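Exo-poly-alpha-D-galacturonosidase (Thermotoga maritima, PDB 3JUR) probably hydrolyses polygalacturonic acid in pectin, as an exo-acting polygalacturonase of glycosyl hydrolase family 28 built on a beta-helix. Local coordinates at residues N237-D242 against S262-S267. Numbering follows the deposited sequence.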
ATOM      1  N   ASN D 237      17.112 -17.716 -32.013  1.00 23.46           N
ATOM      2  CA  ASN D 237      16.467 -18.983 -31.673  1.00 23.96           C
ATOM      3  C   ASN D 237      17.358 -19.887 -30.816  1.00 24.39           C
ATOM      4  O   ASN D 237      17.253 -21.114 -30.874  1.00 24.40           O
ATOM      5  CB  ASN D 237      15.989 -19.710 -32.944  1.00 23.84           C
ATOM      6  CG  ASN D 237      15.142 -18.824 -33.837  1.00 23.49           C
ATOM      7  OD1 ASN D 237      15.489 -18.571 -34.996  1.00 24.02           O
ATOM      8  ND2 ASN D 237      14.038 -18.321 -33.292  1.00 22.54           N
ATOM      9  N   ASN D 238      18.234 -19.270 -30.022  1.00 24.82           N
ATOM     10  CA  ASN D 238      19.055 -20.004 -29.063  1.00 25.39           C
ATOM     11  C   ASN D 238      18.271 -20.329 -27.785  1.00 25.54           C
ATOM     12  O   ASN D 238      18.577 -19.807 -26.714  1.00 25.63           O
ATOM     13  CB  ASN D 238      20.350 -19.239 -28.737  1.00 25.14           C
ATOM     14  CG  ASN D 238      21.473 -19.500 -29.742  1.00 26.26           C
ATOM     15  OD1 ASN D 238      22.585 -18.992 -29.587  1.00 25.72           O
ATOM     16  ND2 ASN D 238      21.192 -20.304 -30.764  1.00 27.00           N
ATOM     17  N   ASP D 239      17.251 -21.182 -27.912  1.00 25.88           N
ATOM     18  CA  ASP D 239      16.515 -21.697 -26.762  1.00 25.95           C
ATOM     19  C   ASP D 239      17.458 -22.561 -25.929  1.00 26.06           C
ATOM     20  O   ASP D 239      18.298 -23.278 -26.481  1.00 26.18           O
ATOM     21  CB  ASP D 239      15.333 -22.569 -27.208  1.00 26.46           C
ATOM     22  CG  ASP D 239      14.287 -21.815 -28.035  1.00 27.73           C
ATOM     23  OD1 ASP D 239      14.540 -20.683 -28.496  1.00 29.36           O
ATOM     24  OD2 ASP D 239      13.192 -22.384 -28.231  1.00 27.61           O
ATOM     25  N   GLY D 240      17.305 -22.522 -24.606  1.00 25.81           N
ATOM     26  CA  GLY D 240      18.151 -23.316 -23.710  1.00 25.27           C
ATOM     27  C   GLY D 240      17.745 -24.777 -23.716  1.00 25.19           C
ATOM     28  O   GLY D 240      18.474 -25.642 -24.215  1.00 25.23           O
ATOM     29  N   ILE D 241      16.572 -25.054 -23.157  1.00 25.09           N
ATOM     30  CA  ILE D 241      16.035 -26.407 -23.113  1.00 24.90           C
ATOM     31  C   ILE D 241      14.588 -26.416 -23.619  1.00 25.18           C
ATOM     32  O   ILE D 241      13.733 -25.683 -23.089  1.00 24.71           O
ATOM     33  CB  ILE D 241      16.110 -27.024 -21.691  1.00 24.98           C
ATOM     34  CG1 ILE D 241      17.553 -26.999 -21.161  1.00 24.94           C
ATOM     35  CG2 ILE D 241      15.563 -28.454 -21.708  1.00 24.69           C
ATOM     36  CD1 ILE D 241      17.685 -27.351 -19.690  1.00 25.19           C
ATOM     37  N   ASP D 242      14.344 -27.258 -24.632  1.00 24.75           N
ATOM     38  CA  ASP D 242      13.038 -27.424 -25.269  1.00 25.07           C
ATOM     39  C   ASP D 242      12.466 -28.835 -25.113  1.00 25.12           C
ATOM     40  O   ASP D 242      12.592 -29.648 -26.030  1.00 25.64           O
ATOM     41  CB  ASP D 242      13.136 -27.141 -26.767  1.00 25.01           C
ATOM     42  CG  ASP D 242      13.671 -25.777 -27.068  1.00 25.65           C
ATOM     43  OD1 ASP D 242      12.860 -24.927 -27.494  1.00 26.16           O
ATOM     44  OD2 ASP D 242      14.894 -25.556 -26.888  1.00 26.75           O
ATOM     45  N   SER D 262      14.234 -19.480 -22.442  1.00 25.64           N
ATOM     46  CA  SER D 262      15.226 -20.250 -21.682  1.00 25.58           C
ATOM     47  C   SER D 262      14.817 -21.715 -21.500  1.00 25.26           C
ATOM     48  O   SER D 262      15.510 -22.623 -21.967  1.00 25.51           O
ATOM     49  CB  SER D 262      15.523 -19.588 -20.336  1.00 25.68           C
ATOM     50  OG  SER D 262      16.200 -18.359 -20.515  1.00 26.19           O
ATOM     51  N   VAL D 263      13.703 -21.946 -20.813  1.00 24.72           N
ATOM     52  CA  VAL D 263      13.123 -23.279 -20.711  1.00 24.61           C
ATOM     53  C   VAL D 263      11.742 -23.209 -21.365  1.00 24.43           C
ATOM     54  O   VAL D 263      10.868 -22.472 -20.899  1.00 24.12           O
ATOM     55  CB  VAL D 263      13.022 -23.750 -19.243  1.00 24.62           C
ATOM     56  CG1 VAL D 263      12.325 -25.117 -19.146  1.00 24.86           C
ATOM     57  CG2 VAL D 263      14.401 -23.804 -18.613  1.00 25.21           C
ATOM     58  N   VAL D 264      11.566 -23.972 -22.446  1.00 24.17           N
ATOM     59  CA  VAL D 264      10.379 -23.881 -23.298  1.00 24.45           C
ATOM     60  C   VAL D 264       9.747 -25.235 -23.504  1.00 24.09           C
ATOM     61  O   VAL D 264      10.325 -26.088 -24.167  1.00 23.87           O
ATOM     62  CB  VAL D 264      10.716 -23.419 -24.735  1.00 24.27           C
ATOM     63  CG1 VAL D 264       9.654 -22.471 -25.230  1.00 24.80           C
ATOM     64  CG2 VAL D 264      12.116 -22.832 -24.833  1.00 25.36           C
ATOM     65  N   ILE D 265       8.537 -25.414 -22.999  1.00 24.27           N
ATOM     66  CA  ILE D 265       7.874 -26.700 -23.132  1.00 24.48           C
ATOM     67  C   ILE D 265       6.962 -26.704 -24.358  1.00 24.88           C
ATOM     68  O   ILE D 265       6.147 -25.789 -24.546  1.00 25.18           O
ATOM     69  CB  ILE D 265       7.137 -27.078 -21.849  1.00 24.50           C
ATOM     70  CG1 ILE D 265       8.138 -27.086 -20.691  1.00 25.12           C
ATOM     71  CG2 ILE D 265       6.501 -28.456 -21.988  1.00 23.43           C
ATOM     72  CD1 ILE D 265       7.533 -26.807 -19.375  1.00 26.92           C
ATOM     73  N   LYS D 266       7.131 -27.736 -25.186  1.00 24.73           N
ATOM     74  CA  LYS D 266       6.491 -27.836 -26.501  1.00 25.05           C
ATOM     75  C   LYS D 266       5.933 -29.239 -26.744  1.00 25.26           C
ATOM     76  O   LYS D 266       6.140 -30.143 -25.928  1.00 25.98           O
ATOM     77  CB  LYS D 266       7.488 -27.454 -27.609  1.00 24.89           C
ATOM     78  CG  LYS D 266       8.123 -26.077 -27.452  1.00 24.36           C
ATOM     79  CD  LYS D 266       9.117 -25.799 -28.571  1.00 25.16           C
ATOM     80  CE  LYS D 266       9.819 -24.456 -28.387  1.00 24.98           C
ATOM     81  NZ  LYS D 266       8.941 -23.295 -28.697  1.00 26.16           N
ATOM     82  N   SER D 267       5.210 -29.413 -27.852  1.00 25.44           N
ATOM     83  CA  SER D 267       4.617 -30.709 -28.223  1.00 25.27           C
ATOM     84  C   SER D 267       4.117 -30.753 -29.674  1.00 25.25           C
ATOM     85  O   SER D 267       3.090 -31.379 -29.980  1.00 25.17           O
ATOM     86  CB  SER D 267       3.487 -31.104 -27.258  1.00 25.31           C
ATOM     87  OG  SER D 267       2.450 -30.143 -27.259  1.00 25.12           O
TER
HETATM   88  O   HOH W   1      10.815 -21.116 -28.401  1.00 25.95           O
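I241 and V263 form a single parallel bridge, diagnosed by two hydrogen bonds that straddle V263: I241 N donates to S262 O (2.9 Å), and V264 N donates to I241 O (2.8 Å, N-H...O angle 173°). A CA-H...O contact follows, from D242 CA to V264 O at 3.2 Å. The bridge links the loop 237-242 to strand 263-265, one turn further along the parallel beta-helix, with I241 and V263 both packing on I251 of strand 249-252. The segment 237-242 reads N-N-D-G-I-D, matching the family 28 N-x-D-G-x-D signature, which in relatives lines the active-site cleft. K266 can be traced outward from the backbone. CB and CG carry the chain outward, and contact across the segments begins at CD, 4.0 Å from D242 OD1. CE approaches the same oxygen to 3.2 Å, running alongside D242 but across D239. With a bend at the last torsion (chi4 -74°), NZ stays beyond salt-bridge distance of D239 OD2 and D242 OD1; it pairs instead with a water at 2.9 Å, which in turn donates to D239 OD2, and with E304 in a salt bridge. V264 CG2 packs against both carboxylates, 3.6 Å from D239 OD2 and 3.5 Å from D242 OD1.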